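Local coordinates for protein nitroreductase (Bacteroides fragilis NCTC 9343, PDB 3EK3) that binds flavin mononucleotide and probably acts as an NAD(P)H-dependent oxidoreductase of the nitroreductase family, at residues Glu65-Lys73 and Arg82-Cys90; Ala94-Pro104 and Pro156-Leu167. All coordinates share one frame; numbering follows the deposited sequence. Where two conformers were deposited one is given.

Contact 1: Glu65-Lys73 and Arg82-Cys90; sequences ERIKGAFAK and RGHSETYCC
Four acceptors lie round the three N-H of Lys68 NZ, which must share its protons among them: the backbone O of Ser85 at 2.8 Å, met by NZ tilted 29° from the carbonyl plane; Glu65 OE2, which pairs with NZ in a salt bridge one helical turn back; and two waters. One of these waters in turn donates a hydrogen bond to Tyr88 O, a carbonyl that also accepts from Asn64. A bend at chi3 (37°) turns the otherwise extended lysine chain toward the 85-88 loop, and on the way CG runs past the edge of the Tyr88 ring at CD2, 4.0 Å apart, the two side chains pointing in opposite directions. The centre of one face of that ring is occupied by Arg82 CG.

Beside the lysine, Gly83, with no side chain, lets its CA come to 3.2 Å from Lys68 O. Phe71 packs against the aliphatic part of Arg82, CE2 lying 3.9 Å from CD, while Phe71 CZ sits in plane at the edge of the guanidinium and the two groups are turned 53° apart. At the outer end, Ala72 CB lies over the His84 ring in a CH-pi contact, and a water bridges His84 NE2 to Ala72 O, 2.8 Å from each. Ser85 OG accepts from the backbone N of both Thr87 and Tyr88, the latter at 2.9 Å, forming an ST turn and ST motif that hold the loop after helix 77-83 as it leads from this helix-helix packing toward the flavin site, where Tyr88 touches the FMN-binding Gln136.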
loop_
_atom_site.group_PDB
_atom_site.type_symbol
_atom_site.label_atom_id
_atom_site.label_comp_id
_atom_site.label_asym_id
_atom_site.label_seq_id
_atom_site.Cartn_x
_atom_site.Cartn_y
_atom_site.Cartn_z
ATOM N N GLU A 65 26.419 0.317 3.874
ATOM C CA GLU A 65 27.592 1.124 3.517
ATOM C C GLU A 65 27.454 1.785 2.169
ATOM O O GLU A 65 27.870 2.926 1.993
ATOM C CB GLU A 65 28.865 0.280 3.500
ATOM C CG GLU A 65 29.428 0.016 4.855
ATOM C CD GLU A 65 29.623 1.297 5.667
ATOM O OE1 GLU A 65 30.359 2.208 5.227
ATOM O OE2 GLU A 65 29.021 1.378 6.738
ATOM N N ARG A 66 26.896 1.074 1.194
ATOM C CA ARG A 66 26.693 1.618 -0.150
ATOM C C ARG A 66 25.656 2.741 -0.118
ATOM O O ARG A 66 25.809 3.770 -0.765
ATOM C CB ARG A 66 26.234 0.510 -1.120
ATOM C CG ARG A 66 27.187 -0.694 -1.249
ATOM C CD ARG A 66 28.623 -0.242 -1.442
ATOM N NE ARG A 66 29.544 -1.353 -1.698
ATOM C CZ ARG A 66 30.063 -2.167 -0.775
ATOM N NH1 ARG A 66 29.752 -2.065 0.511
ATOM N NH2 ARG A 66 30.913 -3.110 -1.158
ATOM N N ILE A 67 24.597 2.535 0.650
ATOM C CA ILE A 67 23.554 3.560 0.814
ATOM C C ILE A 67 24.156 4.807 1.478
ATOM O O ILE A 67 23.951 5.935 1.006
ATOM C CB ILE A 67 22.396 2.974 1.626
ATOM C CG1 ILE A 67 21.639 1.967 0.766
ATOM C CG2 ILE A 67 21.418 4.082 2.131
ATOM C CD1 ILE A 67 20.668 1.121 1.603
ATOM N N LYS A 68 24.962 4.606 2.528
ATOM C CA LYS A 68 25.725 5.714 3.122
ATOM C C LYS A 68 26.615 6.396 2.095
ATOM O O LYS A 68 26.699 7.634 2.037
ATOM C CB LYS A 68 26.538 5.218 4.335
ATOM C CG LYS A 68 25.670 4.896 5.543
ATOM C CD LYS A 68 26.426 4.220 6.685
ATOM C CE LYS A 68 27.826 4.738 6.884
ATOM N NZ LYS A 68 28.564 3.984 7.968
ATOM N N GLY A 69 27.284 5.597 1.255
ATOM C CA GLY A 69 28.130 6.174 0.218
ATOM C C GLY A 69 27.390 7.087 -0.751
ATOM O O GLY A 69 27.950 8.144 -1.167
ATOM N N ALA A 70 26.172 6.682 -1.123
ATOM C CA ALA A 70 25.286 7.488 -1.974
ATOM C C ALA A 70 24.903 8.783 -1.248
ATOM O O ALA A 70 25.038 9.886 -1.777
ATOM C CB ALA A 70 24.024 6.681 -2.355
ATOM N N PHE A 71 24.446 8.638 -0.010
ATOM C CA PHE A 71 24.138 9.807 0.838
ATOM C C PHE A 71 25.316 10.760 1.024
ATOM O O PHE A 71 25.116 11.985 1.057
ATOM C CB PHE A 71 23.615 9.354 2.207
ATOM C CG PHE A 71 22.252 8.779 2.202
ATOM C CD1 PHE A 71 21.327 9.058 1.206
ATOM C CD2 PHE A 71 21.844 7.966 3.250
ATOM C CE1 PHE A 71 20.048 8.510 1.250
ATOM C CE2 PHE A 71 20.581 7.437 3.294
ATOM C CZ PHE A 71 19.677 7.702 2.300
ATOM N N ALA A 72 26.538 10.234 1.152
ATOM C CA ALA A 72 27.718 11.087 1.298
ATOM C C ALA A 72 27.871 12.025 0.094
ATOM O O ALA A 72 28.430 13.109 0.214
ATOM C CB ALA A 72 29.003 10.244 1.510
ATOM N N LYS A 73 27.364 11.601 -1.063
ATOM C CA LYS A 73 27.394 12.410 -2.287
ATOM C C LYS A 73 26.333 13.516 -2.322
ATOM O O LYS A 73 26.397 14.408 -3.166
ATOM C CB LYS A 73 27.197 11.518 -3.518
ATOM C CG LYS A 73 28.269 10.474 -3.721
ATOM C CD LYS A 73 27.897 9.500 -4.811
ATOM C CE LYS A 73 28.867 8.336 -4.850
ATOM N NZ LYS A 73 28.440 7.240 -5.749
ATOM N N ARG A 82 24.172 11.284 7.558
ATOM C CA ARG A 82 24.047 9.829 7.560
ATOM C C ARG A 82 25.220 9.178 6.831
ATOM O O ARG A 82 25.754 8.151 7.264
ATOM C CB ARG A 82 22.775 9.404 6.854
ATOM C CG ARG A 82 21.519 9.731 7.571
ATOM C CD ARG A 82 20.370 9.355 6.630
ATOM N NE ARG A 82 19.056 9.603 7.198
ATOM C CZ ARG A 82 17.921 9.445 6.517
ATOM N NH1 ARG A 82 17.932 9.067 5.241
ATOM N NH2 ARG A 82 16.766 9.695 7.111
ATOM N N GLY A 83 25.614 9.783 5.707
ATOM C CA GLY A 83 26.612 9.196 4.863
ATOM C C GLY A 83 27.960 9.135 5.535
ATOM O O GLY A 83 28.741 8.244 5.256
ATOM N N HIS A 84 28.232 10.105 6.401
ATOM C CA HIS A 84 29.531 10.203 7.090
ATOM C C HIS A 84 29.496 9.651 8.499
ATOM O O HIS A 84 30.494 9.725 9.211
ATOM C CB HIS A 84 30.017 11.644 7.084
ATOM C CG HIS A 84 30.452 12.099 5.737
ATOM N ND1 HIS A 84 31.568 11.585 5.115
ATOM C CD2 HIS A 84 29.894 12.973 4.866
ATOM C CE1 HIS A 84 31.700 12.156 3.932
ATOM N NE2 HIS A 84 30.698 12.998 3.759
ATOM N N SER A 85 28.349 9.106 8.883
ATOM C CA SER A 85 28.179 8.457 10.185
ATOM C C SER A 85 28.944 7.140 10.245
ATOM O O SER A 85 29.088 6.465 9.246
ATOM C CB SER A 85 26.712 8.166 10.448
ATOM O OG SER A 85 26.527 7.552 11.721
ATOM N N GLU A 86 29.398 6.780 11.441
ATOM C CA GLU A 86 29.987 5.442 11.678
ATOM C C GLU A 86 28.965 4.538 12.335
ATOM O O GLU A 86 29.247 3.371 12.600
ATOM C CB GLU A 86 31.223 5.542 12.565
ATOM C CG GLU A 86 32.422 6.177 11.926
ATOM C CD GLU A 86 32.950 5.415 10.718
ATOM O OE1 GLU A 86 32.883 4.174 10.702
ATOM O OE2 GLU A 86 33.433 6.063 9.772
ATOM N N THR A 87 27.770 5.051 12.599
ATOM C CA THR A 87 26.767 4.282 13.331
ATOM C C THR A 87 25.412 4.155 12.615
ATOM O O THR A 87 24.664 3.216 12.873
ATOM C CB THR A 87 26.553 4.901 14.716
ATOM O OG1 THR A 87 26.010 6.214 14.560
ATOM C CG2 THR A 87 27.884 4.999 15.461
ATOM N N TYR A 88 25.081 5.093 11.735
ATOM C CA TYR A 88 23.815 5.050 11.025
ATOM C C TYR A 88 23.584 3.714 10.338
ATOM O O TYR A 88 24.472 3.238 9.606
ATOM C CB TYR A 88 23.786 6.144 9.963
ATOM C CG TYR A 88 22.507 6.106 9.178
ATOM C CD1 TYR A 88 21.305 6.517 9.747
ATOM C CD2 TYR A 88 22.493 5.632 7.877
ATOM C CE1 TYR A 88 20.122 6.473 9.008
ATOM C CE2 TYR A 88 21.331 5.599 7.137
ATOM C CZ TYR A 88 20.154 6.012 7.705
ATOM O OH TYR A 88 19.003 5.969 6.957
ATOM N N CYS A 89 22.434 3.106 10.616
ATOM C CA CYS A 89 21.993 1.877 9.970
ATOM C C CYS A 89 20.532 2.051 9.604
ATOM O O CYS A 89 19.669 2.111 10.478
ATOM C CB CYS A 89 22.146 0.680 10.897
ATOM S SG CYS A 89 21.652 -0.838 10.159
ATOM N N CYS A 90 20.251 2.160 8.307
ATOM C CA CYS A 90 18.907 2.454 7.856
ATOM C C CYS A 90 17.907 1.381 8.256
ATOM O O CYS A 90 16.737 1.696 8.429
ATOM C CB CYS A 90 18.856 2.715 6.347
ATOM S SG CYS A 90 19.231 1.295 5.277
HETATM O O HOH W 1 31.614 3.876 7.987
HETATM O O HOH W 2 27.095 2.929 9.987
HETATM O O HOH W 3 30.976 13.751 1.045
#

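Contact 2: Ala94-Pro104 and Pro156-Leu167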
loop_
_atom_site.group_PDB
_atom_site.type_symbol
_atom_site.label_atom_id
_atom_site.label_comp_id
_atom_site.label_asym_id
_atom_site.label_seq_id
_atom_site.Cartn_x
_atom_site.Cartn_y
_atom_site.Cartn_z
ATOM N N ALA A 94 17.963 -4.891 12.086
ATOM C CA ALA A 94 17.044 -5.999 11.887
ATOM C C ALA A 94 17.798 -7.171 11.217
ATOM O O ALA A 94 18.686 -6.958 10.398
ATOM C CB ALA A 94 15.843 -5.553 11.039
ATOM N N PRO A 95 17.480 -8.427 11.601
ATOM C CA PRO A 95 18.184 -9.570 10.993
ATOM C C PRO A 95 17.805 -9.893 9.538
ATOM O O PRO A 95 18.544 -10.622 8.846
ATOM C CB PRO A 95 17.800 -10.717 11.938
ATOM C CG PRO A 95 16.496 -10.353 12.426
ATOM C CD PRO A 95 16.547 -8.872 12.641
ATOM N N THR A 96 16.672 -9.351 9.084
ATOM C CA THR A 96 16.121 -9.554 7.731
ATOM C C THR A 96 15.610 -8.219 7.180
ATOM O O THR A 96 14.974 -7.441 7.889
ATOM C CB THR A 96 15.005 -10.632 7.704
ATOM O OG1 THR A 96 15.598 -11.913 7.932
ATOM C CG2 THR A 96 14.261 -10.680 6.339
ATOM N N LEU A 97 15.960 -7.947 5.929
ATOM C CA LEU A 97 15.377 -6.858 5.171
ATOM C C LEU A 97 14.840 -7.384 3.849
ATOM O O LEU A 97 15.582 -7.992 3.080
ATOM C CB LEU A 97 16.432 -5.812 4.888
ATOM C CG LEU A 97 15.979 -4.529 4.216
ATOM C CD1 LEU A 97 15.126 -3.675 5.146
ATOM C CD2 LEU A 97 17.199 -3.773 3.784
ATOM N N VAL A 98 13.568 -7.128 3.580
ATOM C CA VAL A 98 12.960 -7.504 2.304
ATOM C C VAL A 98 12.918 -6.282 1.398
ATOM O O VAL A 98 12.272 -5.251 1.701
ATOM C CB VAL A 98 11.559 -8.038 2.438
ATOM C CG1 VAL A 98 11.047 -8.614 1.110
ATOM C CG2 VAL A 98 11.517 -9.109 3.481
ATOM N N ILE A 99 13.647 -6.379 0.303
ATOM C CA ILE A 99 13.678 -5.309 -0.681
ATOM C C ILE A 99 12.538 -5.518 -1.675
ATOM O O ILE A 99 12.504 -6.530 -2.356
ATOM C CB ILE A 99 15.028 -5.317 -1.451
ATOM C CG1 ILE A 99 16.194 -5.159 -0.458
ATOM C CG2 ILE A 99 15.062 -4.202 -2.516
ATOM C CD1 ILE A 99 17.579 -5.415 -1.033
ATOM N N VAL A 100 11.636 -4.542 -1.773
ATOM C CA VAL A 100 10.429 -4.709 -2.601
ATOM C C VAL A 100 10.613 -3.783 -3.808
ATOM O O VAL A 100 10.684 -2.567 -3.671
ATOM C CB VAL A 100 9.117 -4.461 -1.819
ATOM C CG1 VAL A 100 7.876 -4.692 -2.745
ATOM C CG2 VAL A 100 8.987 -5.423 -0.576
ATOM N N SER A 101 10.707 -4.385 -4.999
ATOM C CA SER A 101 11.051 -3.633 -6.217
ATOM C C SER A 101 9.973 -3.848 -7.274
ATOM O O SER A 101 9.213 -4.771 -7.181
ATOM C CB SER A 101 12.409 -4.063 -6.762
ATOM O OG SER A 101 12.451 -5.425 -7.172
ATOM N N ASN A 102 9.953 -2.998 -8.293
ATOM C CA ASN A 102 8.998 -3.160 -9.384
ATOM C C ASN A 102 9.567 -2.467 -10.574
ATOM O O ASN A 102 10.397 -1.587 -10.423
ATOM C CB ASN A 102 7.636 -2.559 -8.984
ATOM C CG ASN A 102 6.434 -3.160 -9.765
ATOM O OD1 ASN A 102 6.585 -4.000 -10.647
ATOM N ND2 ASN A 102 5.233 -2.681 -9.442
ATOM N N GLU A 103 9.104 -2.853 -11.760
ATOM C CA GLU A 103 9.406 -2.085 -12.948
ATOM C C GLU A 103 8.606 -0.792 -12.879
ATOM O O GLU A 103 7.483 -0.745 -12.400
ATOM C CB GLU A 103 9.111 -2.893 -14.209
ATOM C CG GLU A 103 7.684 -3.258 -14.416
ATOM C CD GLU A 103 7.464 -4.100 -15.702
ATOM O OE1 GLU A 103 8.243 -5.065 -15.952
ATOM O OE2 GLU A 103 6.500 -3.768 -16.431
ATOM N N PRO A 104 9.210 0.296 -13.330
ATOM C CA PRO A 104 8.579 1.590 -13.240
ATOM C C PRO A 104 7.645 1.959 -14.421
ATOM O O PRO A 104 7.174 3.089 -14.493
ATOM C CB PRO A 104 9.781 2.507 -13.163
ATOM C CG PRO A 104 10.789 1.836 -14.043
ATOM C CD PRO A 104 10.605 0.389 -13.793
ATOM N N PRO A 156 16.054 -7.244 -9.853
ATOM C CA PRO A 156 16.142 -7.034 -11.285
ATOM C C PRO A 156 16.666 -5.668 -11.674
ATOM O O PRO A 156 16.287 -4.664 -11.088
ATOM C CB PRO A 156 14.690 -7.212 -11.762
ATOM C CG PRO A 156 14.083 -8.088 -10.787
ATOM C CD PRO A 156 14.715 -7.693 -9.454
ATOM N N GLU A 157 17.525 -5.651 -12.671
ATOM C CA GLU A 157 18.172 -4.418 -13.089
ATOM C C GLU A 157 17.226 -3.374 -13.630
ATOM O O GLU A 157 17.569 -2.200 -13.621
ATOM C CB GLU A 157 19.250 -4.706 -14.122
ATOM C CG GLU A 157 20.370 -5.506 -13.498
ATOM C CD GLU A 157 21.502 -5.811 -14.445
ATOM O OE1 GLU A 157 22.253 -4.879 -14.802
ATOM O OE2 GLU A 157 21.639 -6.993 -14.813
ATOM N N ASN A 158 16.067 -3.802 -14.127
ATOM C CA ASN A 158 15.052 -2.897 -14.660
ATOM C C ASN A 158 14.028 -2.457 -13.618
ATOM O O ASN A 158 13.042 -1.815 -13.960
ATOM C CB ASN A 158 14.322 -3.565 -15.847
ATOM C CG ASN A 158 13.440 -4.703 -15.412
ATOM O OD1 ASN A 158 13.856 -5.558 -14.646
ATOM N ND2 ASN A 158 12.199 -4.703 -15.873
ATOM N N HIS A 159 14.253 -2.813 -12.360
ATOM C CA HIS A 159 13.346 -2.437 -11.288
ATOM C C HIS A 159 13.886 -1.246 -10.554
ATOM O O HIS A 159 15.106 -1.044 -10.482
ATOM C CB HIS A 159 13.218 -3.583 -10.301
ATOM C CG HIS A 159 12.229 -4.629 -10.706
ATOM N ND1 HIS A 159 11.633 -5.480 -9.793
ATOM C CD2 HIS A 159 11.734 -4.959 -11.923
ATOM C CE1 HIS A 159 10.808 -6.290 -10.439
ATOM N NE2 HIS A 159 10.854 -5.993 -11.734
ATOM N N LYS A 160 12.985 -0.467 -9.978
ATOM C CA LYS A 160 13.347 0.492 -8.948
ATOM C C LYS A 160 12.886 -0.071 -7.627
ATOM O O LYS A 160 12.019 -0.932 -7.581
ATOM C CB LYS A 160 12.655 1.825 -9.186
ATOM C CG LYS A 160 12.924 2.445 -10.545
ATOM C CD LYS A 160 14.391 2.472 -10.906
ATOM C CE LYS A 160 14.614 3.236 -12.210
ATOM N NZ LYS A 160 15.975 2.992 -12.719
ATOM N N VAL A 161 13.483 0.405 -6.533
ATOM C CA VAL A 161 13.127 -0.104 -5.209
ATOM C C VAL A 161 12.119 0.889 -4.633
ATOM O O VAL A 161 12.461 2.049 -4.416
ATOM C CB VAL A 161 14.357 -0.223 -4.278
ATOM C CG1 VAL A 161 13.924 -0.648 -2.884
ATOM C CG2 VAL A 161 15.346 -1.268 -4.847
ATOM N N TYR A 162 10.872 0.457 -4.432
ATOM C CA TYR A 162 9.821 1.336 -3.902
ATOM C C TYR A 162 9.705 1.329 -2.353
ATOM O O TYR A 162 9.244 2.325 -1.753
ATOM C CB TYR A 162 8.504 0.982 -4.583
ATOM C CG TYR A 162 8.550 1.420 -6.042
ATOM C CD1 TYR A 162 8.259 2.726 -6.391
ATOM C CD2 TYR A 162 8.919 0.535 -7.057
ATOM C CE1 TYR A 162 8.358 3.150 -7.746
ATOM C CE2 TYR A 162 9.022 0.946 -8.378
ATOM C CZ TYR A 162 8.730 2.239 -8.726
ATOM O OH TYR A 162 8.809 2.663 -10.048
ATOM N N GLY A 163 10.052 0.221 -1.715
ATOM C CA GLY A 163 10.181 0.211 -0.261
ATOM C C GLY A 163 10.822 -1.065 0.239
ATOM O O GLY A 163 10.945 -2.033 -0.520
ATOM N N CYS A 164 11.299 -1.034 1.478
ATOM C CA CYS A 164 11.843 -2.239 2.090
ATOM C C CYS A 164 11.155 -2.501 3.442
ATOM O O CYS A 164 10.642 -1.587 4.097
ATOM C CB CYS A 164 13.364 -2.155 2.260
ATOM S SG CYS A 164 14.300 -1.875 0.766
ATOM N N VAL A 165 11.161 -3.764 3.829
ATOM C CA VAL A 165 10.607 -4.213 5.080
ATOM C C VAL A 165 11.670 -4.816 5.975
ATOM O O VAL A 165 12.183 -5.894 5.674
ATOM C CB VAL A 165 9.554 -5.282 4.779
ATOM C CG1 VAL A 165 8.889 -5.872 6.049
ATOM C CG2 VAL A 165 8.462 -4.746 3.787
ATOM N N ALA A 166 11.961 -4.149 7.104
ATOM C CA ALA A 166 12.785 -4.728 8.137
ATOM C C ALA A 166 11.932 -5.715 8.875
ATOM O O ALA A 166 10.752 -5.437 9.134
ATOM C CB ALA A 166 13.307 -3.645 9.132
ATOM N N LEU A 167 12.517 -6.857 9.217
ATOM C CA LEU A 167 11.808 -7.856 9.998
ATOM C C LEU A 167 12.691 -8.431 11.091
ATOM O O LEU A 167 13.881 -8.673 10.889
ATOM C CB LEU A 167 11.336 -9.020 9.110
ATOM C CG LEU A 167 10.323 -8.782 7.997
ATOM C CD1 LEU A 167 10.305 -10.009 7.100
ATOM C CD2 LEU A 167 8.915 -8.454 8.532
HETATM O O HOH W 4 9.681 -6.730 -14.184
#
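Ser101 OG and His159 ND1 meet at 2.7 Å, with either able to donate. The serine hydroxyl stands between its own backbone N and carbonyl carbon (chi1 63°), which directs OG to the imidazole edge, in the ring plane. One face of His159 lies over the Asn102-Glu103 peptide, CG being 3.4 Å from Asn102 C, and the opposite face is centred on Pro156 CG, delivered by the type I turn 156-159. A water links His159 NE2 to Glu103 OE1, so the ring is held at both nitrogens and sandwiched between the Asn102-Glu103 peptide and Pro156.

Strands 96-102 and 160-167 run antiparallel, 162° between directions, as the two central strands of the four-stranded sheet of this nitroreductase fold. A classic beta bulge interrupts the pairing: Tyr162 and Gly163 both face Val100, whose O takes a bond from Tyr162 N at 3.1 Å and only a weak one from Gly163 N. The Tyr162 ring lies along Asn102, CE2 lying 3.8 Å from Asn102 CB, and its OH comes within 3.3 Å of Pro104 CB. Met111 of the second subunit also packs on this tyrosine.

On one face of the sheet, Ile99 CG2, set anti to the backbone N, meets Val161 CG1 at 3.7 Å, while Ile99 CG1 approaches Cys164 SG; Leu97 reaches with CD1 to Cys164 CB. Helix 144-153 lies against Ile99 and Val161 here. The other face carries Val98, Val165 and Leu167: the Leu167 and Val98 side chains cross obliquely, CD1 to CG2 3.9 Å, and Ile117 of helix 109-126 packs on Val165.

The centres of contacts 1 and 2 lie 18 Å apart, and they follow one another along the chain: contact 1 closes at Cys90 and contact 2 opens at Ala94, with three residues between; their segments do not otherwise meet. Contact 1 is peripheral, about 17 Å from the centre of the chain, and joins helices 57-72 and 77-83 with the loop that follows. Contact 2 is central, about 7 Å from that centre, and pairs segments separated by 51 residues that include helices 109-126 and 144-153. The linker carries FMN-binding Tyr92, and both contacts lie close to the flavin site, contact 1 through Tyr88 beside Gln136 and contact 2 through Gly163, about 7 Å from FMN.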